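Local structure of uncharacterized protein (Helicobacter pylori, 4O5J) at residues G103-F108 against N126-T131; I139-M144 against T210-M215; D286-A291 against V367-Y372; N293-I298 against R360-L365. The protein is an outer-membrane adhesin whose extracellular domain probably binds sialic acid-bearing glycans and so attaches the bacterium to host cells. All blocks are in the same frame, centred on the assembly; numbering follows the deposited sequence.

Contact 1: G103-F108 against N126-T131; sequences GNYFTF and NPPFKT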
loop_
_atom_site.group_PDB
_atom_site.type_symbol
_atom_site.label_atom_id
_atom_site.label_comp_id
_atom_site.label_asym_id
_atom_site.label_seq_id
_atom_site.Cartn_x
_atom_site.Cartn_y
_atom_site.Cartn_z
ATOM N N GLY A 103 -17.899 -8.134 -14.610
ATOM C CA GLY A 103 -19.012 -7.327 -14.146
ATOM C C GLY A 103 -20.304 -7.695 -14.847
ATOM O O GLY A 103 -20.594 -8.889 -15.038
ATOM N N ASN A 104 -21.058 -6.676 -15.279
ATOM C CA ASN A 104 -22.365 -6.887 -15.861
ATOM C C ASN A 104 -22.327 -7.041 -17.369
ATOM O O ASN A 104 -23.362 -7.226 -18.013
ATOM C CB ASN A 104 -23.344 -5.811 -15.439
ATOM C CG ASN A 104 -22.856 -4.379 -15.905
ATOM O OD1 ASN A 104 -22.025 -4.256 -16.808
ATOM N ND2 ASN A 104 -23.352 -3.343 -15.279
ATOM N N TYR A 105 -21.123 -6.970 -17.950
ATOM C CA TYR A 105 -20.975 -7.120 -19.394
ATOM C C TYR A 105 -19.499 -7.299 -19.681
ATOM O O TYR A 105 -18.729 -6.311 -19.627
ATOM C CB TYR A 105 -21.547 -5.875 -20.097
ATOM C CG TYR A 105 -21.627 -6.028 -21.582
ATOM C CD1 TYR A 105 -22.682 -6.740 -22.196
ATOM C CD2 TYR A 105 -20.683 -5.453 -22.399
ATOM C CE1 TYR A 105 -22.750 -6.889 -23.579
ATOM C CE2 TYR A 105 -20.750 -5.586 -23.782
ATOM C CZ TYR A 105 -21.759 -6.293 -24.355
ATOM O OH TYR A 105 -21.761 -6.424 -25.710
ATOM N N PHE A 106 -19.083 -8.535 -19.964
ATOM C CA PHE A 106 -17.667 -8.876 -20.009
ATOM C C PHE A 106 -16.920 -8.225 -21.189
ATOM O O PHE A 106 -17.505 -7.916 -22.206
ATOM C CB PHE A 106 -17.443 -10.396 -20.119
ATOM C CG PHE A 106 -18.334 -11.237 -19.195
ATOM C CD1 PHE A 106 -18.817 -10.697 -18.001
ATOM C CD2 PHE A 106 -18.632 -12.548 -19.538
ATOM C CE1 PHE A 106 -19.634 -11.448 -17.141
ATOM C CE2 PHE A 106 -19.450 -13.344 -18.649
ATOM C CZ PHE A 106 -19.968 -12.772 -17.475
ATOM N N THR A 107 -15.610 -8.095 -21.007
ATOM C CA THR A 107 -14.729 -7.672 -22.089
ATOM C C THR A 107 -14.185 -8.916 -22.792
ATOM O O THR A 107 -13.223 -8.845 -23.575
ATOM C CB THR A 107 -13.575 -6.829 -21.533
ATOM O OG1 THR A 107 -12.812 -7.642 -20.635
ATOM C CG2 THR A 107 -14.105 -5.600 -20.798
ATOM N N PHE A 108 -14.816 -10.074 -22.539
ATOM C CA PHE A 108 -14.427 -11.332 -23.213
ATOM C C PHE A 108 -15.674 -12.196 -23.378
ATOM O O PHE A 108 -16.718 -11.940 -22.757
ATOM C CB PHE A 108 -13.362 -12.058 -22.373
ATOM C CG PHE A 108 -13.747 -12.214 -20.920
ATOM C CD1 PHE A 108 -14.509 -13.343 -20.489
ATOM C CD2 PHE A 108 -13.371 -11.261 -19.981
ATOM C CE1 PHE A 108 -14.868 -13.489 -19.130
ATOM C CE2 PHE A 108 -13.710 -11.415 -18.619
ATOM C CZ PHE A 108 -14.487 -12.523 -18.192
ATOM N N ASN A 126 -22.514 -12.146 -20.139
ATOM C CA ASN A 126 -21.777 -12.644 -21.286
ATOM C C ASN A 126 -22.164 -11.834 -22.550
ATOM O O ASN A 126 -23.311 -11.762 -22.879
ATOM C CB ASN A 126 -22.096 -14.105 -21.539
ATOM C CG ASN A 126 -20.991 -14.858 -22.285
ATOM O OD1 ASN A 126 -19.836 -14.415 -22.342
ATOM N ND2 ASN A 126 -21.324 -16.070 -22.777
ATOM N N PRO A 127 -21.183 -11.232 -23.236
ATOM C CA PRO A 127 -21.550 -10.452 -24.439
ATOM C C PRO A 127 -21.834 -11.384 -25.574
ATOM O O PRO A 127 -21.445 -12.539 -25.525
ATOM C CB PRO A 127 -20.250 -9.671 -24.776
ATOM C CG PRO A 127 -19.118 -10.495 -24.257
ATOM C CD PRO A 127 -19.709 -11.230 -22.956
ATOM N N PRO A 128 -22.503 -10.897 -26.636
ATOM C CA PRO A 128 -22.682 -11.780 -27.775
ATOM C C PRO A 128 -21.344 -12.148 -28.470
ATOM O O PRO A 128 -20.366 -11.407 -28.383
ATOM C CB PRO A 128 -23.568 -10.971 -28.721
ATOM C CG PRO A 128 -23.357 -9.553 -28.303
ATOM C CD PRO A 128 -23.092 -9.560 -26.835
ATOM N N PHE A 129 -21.341 -13.281 -29.179
ATOM C CA PHE A 129 -20.147 -13.782 -29.813
ATOM C C PHE A 129 -19.619 -12.822 -30.898
ATOM O O PHE A 129 -18.396 -12.730 -31.089
ATOM C CB PHE A 129 -20.444 -15.095 -30.464
ATOM C CG PHE A 129 -19.264 -15.710 -31.112
ATOM C CD1 PHE A 129 -18.129 -16.053 -30.361
ATOM C CD2 PHE A 129 -19.274 -15.989 -32.465
ATOM C CE1 PHE A 129 -17.009 -16.642 -30.963
ATOM C CE2 PHE A 129 -18.166 -16.608 -33.055
ATOM C CZ PHE A 129 -17.037 -16.929 -32.295
ATOM N N LYS A 130 -20.509 -12.108 -31.609
ATOM C CA LYS A 130 -20.096 -11.176 -32.681
ATOM C C LYS A 130 -19.105 -10.139 -32.158
ATOM O O LYS A 130 -18.360 -9.520 -32.909
ATOM C CB LYS A 130 -21.299 -10.467 -33.238
ATOM C CG LYS A 130 -21.908 -9.450 -32.335
ATOM C CD LYS A 130 -23.195 -8.884 -32.971
ATOM C CE LYS A 130 -23.850 -7.923 -31.962
ATOM N NZ LYS A 130 -25.123 -7.324 -32.447
ATOM N N THR A 131 -19.098 -9.968 -30.848
ATOM C CA THR A 131 -18.176 -9.081 -30.158
ATOM C C THR A 131 -16.707 -9.497 -30.413
ATOM O O THR A 131 -15.821 -8.647 -30.507
ATOM C CB THR A 131 -18.584 -9.098 -28.686
ATOM O OG1 THR A 131 -19.016 -7.832 -28.308
ATOM C CG2 THR A 131 -17.580 -9.635 -27.755
#
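Tyr105 passes obliquely across Pro127 to the start of Pro128, its hydroxyl OH ending 3.6 Å from Pro128 CD. A chi1 of -171° turns the ring beside its own carbonyl carbon and out to segment 126-131, where Tyr105 CZ lies 3.7 Å from Pro127 CB. Phe106 follows and meets two residues. Its CB sits against Pro127 CD at 3.7 Å, the two side chains at about a right angle, while the ring slides under the backbone of Asn126, whose N stands 3.6 Å above one face, displaced toward the rim. The amide oxygen Asn126 OD1 approaches Phe106 CD2 to 3.6 Å, but its hydrogen bond goes to Val110 N, and Asn126 ND2 is held by Ala121 O. At Phe108 the backbone does the touching: its carbonyl O lies 3.1 Å from Pro127 CD. The Phe108 ring is covered on one face by Phe106 CB. Between the segments there is no hydrogen bond. Two aromatic side chains and two proline rings, which bring no N-H of their own, join the loop after helix 82-101 to the approach to helix 130-135 by apolar packing, while hydrogen bonds outside the two segments hold the amide of Asn126.

Contact 2: I139-M144 against T210-M215; sequences IENCAM and TKTAMM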
loop_
_atom_site.group_PDB
_atom_site.type_symbol
_atom_site.label_atom_id
_atom_site.label_comp_id
_atom_site.label_asym_id
_atom_site.label_seq_id
_atom_site.Cartn_x
_atom_site.Cartn_y
_atom_site.Cartn_z
ATOM N N ILE A 139 -3.641 -11.323 -33.082
ATOM C CA ILE A 139 -3.298 -12.655 -32.453
ATOM C C ILE A 139 -4.061 -13.036 -31.131
ATOM O O ILE A 139 -4.553 -14.137 -30.927
ATOM C CB ILE A 139 -1.741 -12.837 -32.217
ATOM C CG1 ILE A 139 -1.000 -11.490 -31.955
ATOM C CG2 ILE A 139 -1.093 -13.628 -33.338
ATOM C CD1 ILE A 139 -1.145 -10.894 -30.544
ATOM N N GLU A 140 -4.156 -12.130 -30.208
ATOM C CA GLU A 140 -4.738 -12.466 -28.986
ATOM C C GLU A 140 -6.113 -13.255 -29.104
ATOM O O GLU A 140 -6.899 -12.996 -30.017
ATOM C CB GLU A 140 -4.852 -11.192 -28.122
ATOM C CG GLU A 140 -5.941 -10.228 -28.573
ATOM C CD GLU A 140 -5.513 -9.401 -29.723
ATOM O OE1 GLU A 140 -4.577 -8.541 -29.485
ATOM O OE2 GLU A 140 -6.106 -9.676 -30.818
ATOM N N ASN A 141 -6.343 -14.228 -28.206
ATOM C CA ASN A 141 -7.610 -14.904 -28.004
ATOM C C ASN A 141 -8.457 -14.084 -27.002
ATOM O O ASN A 141 -7.928 -13.631 -25.962
ATOM C CB ASN A 141 -7.331 -16.254 -27.411
ATOM C CG ASN A 141 -8.551 -16.849 -26.689
ATOM O OD1 ASN A 141 -9.647 -17.043 -27.278
ATOM N ND2 ASN A 141 -8.364 -17.173 -25.405
ATOM N N CYS A 142 -9.751 -13.899 -27.297
ATOM C CA CYS A 142 -10.655 -13.152 -26.406
ATOM C C CYS A 142 -11.788 -14.015 -25.806
ATOM O O CYS A 142 -12.762 -13.474 -25.285
ATOM C CB CYS A 142 -11.257 -11.936 -27.084
ATOM S SG CYS A 142 -9.936 -10.791 -27.660
ATOM N N ALA A 143 -11.677 -15.342 -25.897
ATOM C CA ALA A 143 -12.673 -16.210 -25.302
ATOM C C ALA A 143 -12.160 -16.845 -24.026
ATOM O O ALA A 143 -10.948 -16.968 -23.816
ATOM C CB ALA A 143 -13.137 -17.259 -26.298
ATOM N N MET A 144 -13.078 -17.258 -23.155
ATOM C CA MET A 144 -12.679 -17.929 -21.899
ATOM C C MET A 144 -13.561 -19.175 -21.662
ATOM O O MET A 144 -14.769 -19.147 -21.897
ATOM C CB MET A 144 -12.813 -16.984 -20.729
ATOM C CG MET A 144 -12.307 -17.550 -19.448
ATOM S SD MET A 144 -12.648 -16.452 -18.064
ATOM C CE MET A 144 -11.703 -14.928 -18.534
ATOM N N THR A 210 -4.708 -16.383 -17.122
ATOM C CA THR A 210 -5.626 -16.837 -18.120
ATOM C C THR A 210 -5.374 -16.082 -19.419
ATOM O O THR A 210 -5.537 -14.843 -19.464
ATOM C CB THR A 210 -7.061 -16.569 -17.659
ATOM O OG1 THR A 210 -7.254 -17.266 -16.439
ATOM C CG2 THR A 210 -8.044 -17.059 -18.700
ATOM N N LYS A 211 -4.978 -16.806 -20.471
ATOM C CA LYS A 211 -4.633 -16.187 -21.754
ATOM C C LYS A 211 -5.877 -15.762 -22.519
ATOM O O LYS A 211 -6.146 -16.223 -23.609
ATOM C CB LYS A 211 -3.769 -17.102 -22.567
ATOM C CG LYS A 211 -2.437 -17.242 -21.937
ATOM C CD LYS A 211 -1.433 -16.601 -22.857
ATOM C CE LYS A 211 -1.515 -17.162 -24.300
ATOM N NZ LYS A 211 -0.362 -16.754 -25.172
ATOM N N THR A 212 -6.638 -14.878 -21.920
ATOM C CA THR A 212 -7.818 -14.313 -22.515
ATOM C C THR A 212 -7.629 -12.797 -22.530
ATOM O O THR A 212 -7.410 -12.183 -21.473
ATOM C CB THR A 212 -9.060 -14.655 -21.658
ATOM O OG1 THR A 212 -9.303 -16.093 -21.800
ATOM C CG2 THR A 212 -10.301 -13.925 -22.193
ATOM N N ALA A 213 -7.741 -12.185 -23.702
ATOM C CA ALA A 213 -7.539 -10.713 -23.800
ATOM C C ALA A 213 -8.807 -9.980 -23.456
ATOM O O ALA A 213 -9.905 -10.492 -23.703
ATOM C CB ALA A 213 -7.066 -10.378 -25.226
ATOM N N MET A 214 -8.699 -8.785 -22.880
ATOM C CA MET A 214 -9.894 -8.010 -22.613
ATOM C C MET A 214 -10.156 -6.979 -23.709
ATOM O O MET A 214 -9.234 -6.227 -24.135
ATOM C CB MET A 214 -9.841 -7.366 -21.193
ATOM C CG MET A 214 -8.690 -6.441 -20.956
ATOM S SD MET A 214 -8.653 -5.783 -19.255
ATOM C CE MET A 214 -10.141 -4.759 -19.192
ATOM N N MET A 215 -11.403 -6.910 -24.176
ATOM C CA MET A 215 -11.793 -5.972 -25.221
ATOM C C MET A 215 -12.362 -4.699 -24.566
ATOM O O MET A 215 -13.564 -4.657 -24.211
ATOM C CB MET A 215 -12.845 -6.623 -26.115
ATOM C CG MET A 215 -12.323 -7.869 -26.821
ATOM S SD MET A 215 -13.580 -8.734 -27.842
ATOM C CE MET A 215 -14.666 -9.427 -26.564
#
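Thr210 meets the other segment through its methyl, CG2 lying 4.2 Å from Met144 CE, while its hydroxyl is bonded to Leu206 O at the end of helix 193-209. Lys211, at the centre of an inverse gamma turn, offers its carbonyl: Asn141 ND2 donates to Lys211 O at 3.0 Å, nearly within the plane of the amide. The same ND2 also donates to Ala143 O, and Asn141 OD1 accepts from Ala143 N in an Asx turn, so the carboxamide is fixed from both its ends; OD1 is further bonded to Lys113 NZ. Thr212 OG1 is a second donor to Ala143 O, at 2.7 Å from above the carbonyl plane. A chi1 of -70° places OG1 beside the backbone N and turns CG2 toward the Cys142 backbone. Met144 bends at its last torsion, bringing CE to 4.0 Å from Thr212 CG2. Ala213 N gives the one backbone bond of the contact, 2.7 Å to Asn141 O, straight (166°) and in the carbonyl plane. Ala213 CB packs on Glu140 CG and on Cys142 SG. Met215 CG ends the row 3.9 Å from Cys142 SG, which forms the disulfide to Cys136. The segments run 111° apart and do not pair as strands: Met144 belongs with Phe109 in the parallel pair 109-110/143-144, Met214 with Asn235 in the antiparallel pair 214-215/234-235. The arrangement is a crossing of the loops that lead into two small two-stranded sheets, tied by an Asx turn at the end of the loop closed by the Cys136-Cys142 disulfide.

Contact 3: D286-A291 against V367-Y372; sequences DIYTFA and VARDVY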
loop_
_atom_site.group_PDB
_atom_site.type_symbol
_atom_site.label_atom_id
_atom_site.label_comp_id
_atom_site.label_asym_id
_atom_site.label_seq_id
_atom_site.Cartn_x
_atom_site.Cartn_y
_atom_site.Cartn_z
ATOM N N ASP A 286 15.283 -2.634 21.135
ATOM C CA ASP A 286 13.874 -2.892 20.785
ATOM C C ASP A 286 13.184 -1.647 20.273
ATOM O O ASP A 286 12.418 -1.737 19.313
ATOM C CB ASP A 286 13.058 -3.503 21.963
ATOM C CG ASP A 286 13.308 -5.034 22.127
ATOM O OD1 ASP A 286 13.845 -5.651 21.158
ATOM O OD2 ASP A 286 12.979 -5.639 23.226
ATOM N N ILE A 287 13.420 -0.496 20.911
ATOM C CA ILE A 287 12.753 0.715 20.482
ATOM C C ILE A 287 13.260 1.043 19.074
ATOM O O ILE A 287 12.502 1.550 18.259
ATOM C CB ILE A 287 12.941 1.896 21.465
ATOM C CG1 ILE A 287 11.989 3.045 21.112
ATOM C CG2 ILE A 287 14.388 2.378 21.508
ATOM C CD1 ILE A 287 12.103 4.192 22.100
ATOM N N TYR A 288 14.521 0.707 18.786
ATOM C CA TYR A 288 15.073 1.002 17.473
ATOM C C TYR A 288 14.414 0.147 16.380
ATOM O O TYR A 288 13.944 0.645 15.350
ATOM C CB TYR A 288 16.567 0.824 17.501
ATOM C CG TYR A 288 17.274 1.316 16.265
ATOM C CD1 TYR A 288 16.731 2.322 15.476
ATOM C CD2 TYR A 288 18.522 0.820 15.918
ATOM C CE1 TYR A 288 17.381 2.771 14.328
ATOM C CE2 TYR A 288 19.178 1.260 14.797
ATOM C CZ TYR A 288 18.604 2.238 14.003
ATOM O OH TYR A 288 19.290 2.679 12.914
ATOM N N THR A 289 14.340 -1.146 16.626
ATOM C CA THR A 289 13.657 -2.056 15.746
ATOM C C THR A 289 12.218 -1.650 15.584
ATOM O O THR A 289 11.693 -1.647 14.478
ATOM C CB THR A 289 13.687 -3.462 16.344
ATOM O OG1 THR A 289 15.043 -3.814 16.536
ATOM C CG2 THR A 289 13.051 -4.470 15.415
ATOM N N PHE A 290 11.578 -1.314 16.690
ATOM C CA PHE A 290 10.192 -0.865 16.671
ATOM C C PHE A 290 10.028 0.311 15.688
ATOM O O PHE A 290 9.181 0.297 14.782
ATOM C CB PHE A 290 9.810 -0.427 18.083
ATOM C CG PHE A 290 8.353 -0.116 18.263
ATOM C CD1 PHE A 290 7.388 -0.769 17.512
ATOM C CD2 PHE A 290 7.941 0.832 19.204
ATOM C CE1 PHE A 290 6.032 -0.481 17.682
ATOM C CE2 PHE A 290 6.582 1.113 19.378
ATOM C CZ PHE A 290 5.635 0.456 18.641
ATOM N N ALA A 291 10.878 1.309 15.839
ATOM C CA ALA A 291 10.820 2.539 15.005
ATOM C C ALA A 291 11.138 2.244 13.532
ATOM O O ALA A 291 10.383 2.673 12.651
ATOM C CB ALA A 291 11.746 3.614 15.596
ATOM N N VAL A 367 15.330 9.613 17.352
ATOM C CA VAL A 367 15.593 9.507 18.772
ATOM C C VAL A 367 15.903 8.042 19.115
ATOM O O VAL A 367 16.827 7.759 19.894
ATOM C CB VAL A 367 14.390 10.009 19.571
ATOM C CG1 VAL A 367 14.594 9.817 21.086
ATOM C CG2 VAL A 367 14.113 11.477 19.175
ATOM N N ALA A 368 15.176 7.122 18.503
ATOM C CA ALA A 368 15.397 5.684 18.794
ATOM C C ALA A 368 16.811 5.283 18.360
ATOM O O ALA A 368 17.499 4.545 19.078
ATOM C CB ALA A 368 14.373 4.814 18.085
ATOM N N ARG A 369 17.236 5.760 17.179
ATOM C CA ARG A 369 18.555 5.458 16.693
ATOM C C ARG A 369 19.597 6.000 17.675
ATOM O O ARG A 369 20.615 5.338 17.964
ATOM C CB ARG A 369 18.750 6.034 15.288
ATOM C CG ARG A 369 20.166 5.889 14.718
ATOM C CD ARG A 369 20.190 6.144 13.183
ATOM N NE ARG A 369 19.283 7.219 12.828
ATOM C CZ ARG A 369 18.295 7.123 11.907
ATOM N NH1 ARG A 369 18.088 5.983 11.212
ATOM N NH2 ARG A 369 17.501 8.177 11.646
ATOM N N ASP A 370 19.360 7.197 18.212
ATOM C CA ASP A 370 20.332 7.775 19.153
ATOM C C ASP A 370 20.395 6.957 20.457
ATOM O O ASP A 370 21.472 6.756 21.027
ATOM C CB ASP A 370 19.944 9.202 19.492
ATOM C CG ASP A 370 20.070 10.175 18.269
ATOM O OD1 ASP A 370 20.848 9.892 17.304
ATOM O OD2 ASP A 370 19.396 11.248 18.270
ATOM N N VAL A 371 19.240 6.528 20.954
ATOM C CA VAL A 371 19.184 5.642 22.151
ATOM C C VAL A 371 19.994 4.414 21.860
ATOM O O VAL A 371 20.810 4.015 22.660
ATOM C CB VAL A 371 17.737 5.284 22.539
ATOM C CG1 VAL A 371 17.666 4.143 23.586
ATOM C CG2 VAL A 371 17.018 6.532 23.042
ATOM N N TYR A 372 19.817 3.834 20.683
ATOM C CA TYR A 372 20.576 2.644 20.356
ATOM C C TYR A 372 22.085 2.873 20.206
ATOM O O TYR A 372 22.873 2.019 20.573
ATOM C CB TYR A 372 20.045 2.056 19.097
ATOM C CG TYR A 372 20.745 0.799 18.662
ATOM C CD1 TYR A 372 20.587 -0.402 19.357
ATOM C CD2 TYR A 372 21.554 0.806 17.527
ATOM C CE1 TYR A 372 21.224 -1.551 18.921
ATOM C CE2 TYR A 372 22.206 -0.327 17.093
ATOM C CZ TYR A 372 22.013 -1.490 17.768
ATOM O OH TYR A 372 22.667 -2.603 17.306
#
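Tyr288 lies in the groove between Arg369 and Tyr372, at an antiparallel helix pair in the helical bundle of the adhesion domain. Helix segments 286-291 and 367-372 run with their axes 8.2 Å apart at closest and their directions at 151°. Tyr288 swings its ring beside its own carbonyl carbon, onto the backbone of the partner helix: Arg369 CA sits over one face, 4.0 Å from the ring centroid, in a CH-pi contact. The aliphatic part of Arg369 then runs along the ring, CB near CE1 and CD near the hydroxyl. The chain bends at chi3, leaving the guanidinium near the hydroxyl, its plane almost perpendicular to the ring (83°). Tyr372 meets Tyr288 differently. Their rings are inclined at 34°, with centroids 5.1 Å apart, and Tyr288 CD2 comes over the face of Tyr372. Deeper in the interface the packing is aliphatic. Ala368 CB fits beneath Tyr288, near the Ile287 carbonyl, and Ile287 CG2 extends toward Val371, whose side chain also touches Val60 of helix 57-76. The short alanine at 368 accompanies a close backbone approach, its CA only 4.9 Å from that of Tyr288. One turn further on, Ala291 CB meets Ala368 CB at 3.8 Å, methyl to methyl.

Contact 4: N293-I298 against R360-L365; sequences NQKQVI and RVDAAL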
loop_
_atom_site.group_PDB
_atom_site.type_symbol
_atom_site.label_atom_id
_atom_site.label_comp_id
_atom_site.label_asym_id
_atom_site.label_seq_id
_atom_site.Cartn_x
_atom_site.Cartn_y
_atom_site.Cartn_z
ATOM N N ASN A 293 10.667 -0.553 11.998
ATOM C CA ASN A 293 9.525 -1.335 11.447
ATOM C C ASN A 293 8.355 -0.435 11.134
ATOM O O ASN A 293 7.705 -0.603 10.095
ATOM C CB ASN A 293 9.038 -2.453 12.407
ATOM C CG ASN A 293 10.017 -3.586 12.506
ATOM O OD1 ASN A 293 10.835 -3.800 11.622
ATOM N ND2 ASN A 293 9.938 -4.316 13.578
ATOM N N GLN A 294 8.072 0.514 12.033
ATOM C CA GLN A 294 6.944 1.386 11.835
ATOM C C GLN A 294 7.223 2.322 10.630
ATOM O O GLN A 294 6.300 2.659 9.896
ATOM C CB GLN A 294 6.657 2.218 13.072
ATOM C CG GLN A 294 5.347 2.984 12.955
ATOM C CD GLN A 294 4.928 3.557 14.311
ATOM O OE1 GLN A 294 4.993 4.793 14.556
ATOM N NE2 GLN A 294 4.514 2.656 15.229
ATOM N N LYS A 295 8.469 2.704 10.408
ATOM C CA LYS A 295 8.782 3.492 9.209
ATOM C C LYS A 295 8.558 2.625 7.946
ATOM O O LYS A 295 7.981 3.093 6.942
ATOM C CB LYS A 295 10.202 4.046 9.253
ATOM C CG LYS A 295 10.462 5.024 8.083
ATOM C CD LYS A 295 11.955 5.297 7.957
ATOM C CE LYS A 295 12.358 6.564 7.174
ATOM N NZ LYS A 295 11.389 6.904 6.118
ATOM N N GLN A 296 8.942 1.341 8.002
ATOM C CA GLN A 296 8.747 0.452 6.856
ATOM C C GLN A 296 7.251 0.285 6.566
ATOM O O GLN A 296 6.836 0.151 5.408
ATOM C CB GLN A 296 9.405 -0.908 7.115
ATOM C CG GLN A 296 9.185 -1.839 5.972
ATOM C CD GLN A 296 9.731 -1.265 4.659
ATOM O OE1 GLN A 296 10.926 -1.119 4.539
ATOM N NE2 GLN A 296 8.873 -0.961 3.685
ATOM N N VAL A 297 6.434 0.305 7.617
ATOM C CA VAL A 297 4.970 0.190 7.419
ATOM C C VAL A 297 4.465 1.392 6.611
ATOM O O VAL A 297 3.742 1.206 5.647
ATOM C CB VAL A 297 4.199 0.080 8.759
ATOM C CG1 VAL A 297 2.701 0.281 8.521
ATOM C CG2 VAL A 297 4.491 -1.265 9.425
ATOM N N ILE A 298 4.849 2.609 7.030
ATOM C CA ILE A 298 4.511 3.832 6.336
ATOM C C ILE A 298 5.043 3.791 4.908
ATOM O O ILE A 298 4.386 4.219 3.967
ATOM C CB ILE A 298 5.092 5.065 7.047
ATOM C CG1 ILE A 298 4.508 5.221 8.463
ATOM C CG2 ILE A 298 4.848 6.302 6.217
ATOM C CD1 ILE A 298 3.021 5.294 8.462
ATOM N N ARG A 360 6.372 12.315 11.408
ATOM C CA ARG A 360 6.427 12.013 12.838
ATOM C C ARG A 360 7.247 10.755 13.119
ATOM O O ARG A 360 7.975 10.716 14.066
ATOM C CB ARG A 360 5.030 11.913 13.413
ATOM C CG ARG A 360 4.513 13.279 13.726
ATOM C CD ARG A 360 3.024 13.274 13.709
ATOM N NE ARG A 360 2.585 14.650 13.817
ATOM C CZ ARG A 360 2.395 15.479 12.788
ATOM N NH1 ARG A 360 2.571 15.071 11.491
ATOM N NH2 ARG A 360 2.015 16.724 13.076
ATOM N N VAL A 361 7.158 9.744 12.265
ATOM C CA VAL A 361 7.922 8.527 12.510
ATOM C C VAL A 361 9.409 8.780 12.273
ATOM O O VAL A 361 10.247 8.202 12.982
ATOM C CB VAL A 361 7.417 7.314 11.696
ATOM C CG1 VAL A 361 7.861 7.374 10.235
ATOM C CG2 VAL A 361 7.909 6.008 12.328
ATOM N N ASP A 362 9.746 9.667 11.319
ATOM C CA ASP A 362 11.154 10.014 11.102
ATOM C C ASP A 362 11.790 10.599 12.305
ATOM O O ASP A 362 12.922 10.272 12.616
ATOM C CB ASP A 362 11.321 10.993 9.945
ATOM C CG ASP A 362 11.058 10.293 8.574
ATOM O OD1 ASP A 362 11.168 9.052 8.473
ATOM O OD2 ASP A 362 10.769 10.973 7.590
ATOM N N ALA A 363 11.084 11.515 12.947
ATOM C CA ALA A 363 11.565 12.145 14.167
ATOM C C ALA A 363 11.657 11.089 15.302
ATOM O O ALA A 363 12.646 11.036 16.024
ATOM C CB ALA A 363 10.660 13.337 14.563
ATOM N N ALA A 364 10.649 10.245 15.450
ATOM C CA ALA A 364 10.732 9.206 16.495
ATOM C C ALA A 364 11.877 8.240 16.219
ATOM O O ALA A 364 12.623 7.908 17.120
ATOM C CB ALA A 364 9.447 8.436 16.637
ATOM N N LEU A 365 12.013 7.818 14.956
ATOM C CA LEU A 365 13.084 6.915 14.548
ATOM C C LEU A 365 14.459 7.518 14.892
ATOM O O LEU A 365 15.396 6.812 15.344
ATOM C CB LEU A 365 13.007 6.617 13.064
ATOM C CG LEU A 365 14.200 5.832 12.528
ATOM C CD1 LEU A 365 14.250 4.472 13.156
ATOM C CD2 LEU A 365 14.022 5.711 11.039
#
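Lys295 stretches across the face of the partner helix, passing Val361 and Leu365 before ending at Asp362. Its first three torsions are all near anti (chi1 -173°), giving an extended chain whose methylenes are used as packing surface: Lys295 CG lies 4.1 Å from Val361 CG1, and Lys295 CD 3.7 Å from Leu365 CD2, each pair of side chains meeting at about a right angle. Only the last torsion departs, at an unstaggered chi4 of -30°. Asp362 OD1 lies alongside the end of this chain, close to Lys295 CE as well as to Lys295 NZ, with which it makes a salt bridge at 3.2 Å. Asp362 comes from its own side with CG beside the backbone N. In Val361, CG1 stands between the backbone N and the carbonyl carbon while CG2 is opposite the N. This sends CG1 to Lys295 and Ile298, 4.4 Å from Ile298 CG1, and CG2 to Gln294, 3.9 Å from Gln294 OE1. Gln294 is extended, and its NE2 is hydrogen-bonded to Leu67 O of helix 57-76, so its side chain spans from this pair to a third helix. Phe70 of that helix also touches both Gln294 and Ile298. The segment axes approach to 9.6 Å with directions at 160°. Val361 set among Gln294, Lys295 and Ile298, with a salt bridge at the rim, makes this an antiparallel helix pair between helices 281-309 and 343-396 in the adhesin's helical bundle.

How the contacts relate
The four contacts fall into two groups at opposite sides of the chain's centre. Contacts 1 and 2 have centres 12 Å apart and touch: Thr107 O and Met215 N, 2.7 Å apart, probably form a hydrogen bond, and Thr131 packs on Met215, so the loops and short strands form one continuous unit. Contacts 3 and 4, with centres 10 Å apart, are successive levels of a single interface between helices 281-309 and 343-396; Leu365 CD1 links them, 3.6 Å from Ala291 CB. Between the groups the centres are 44 to 56 Å apart, with nearest atoms of contacts 2 and 4 about 28 Å apart.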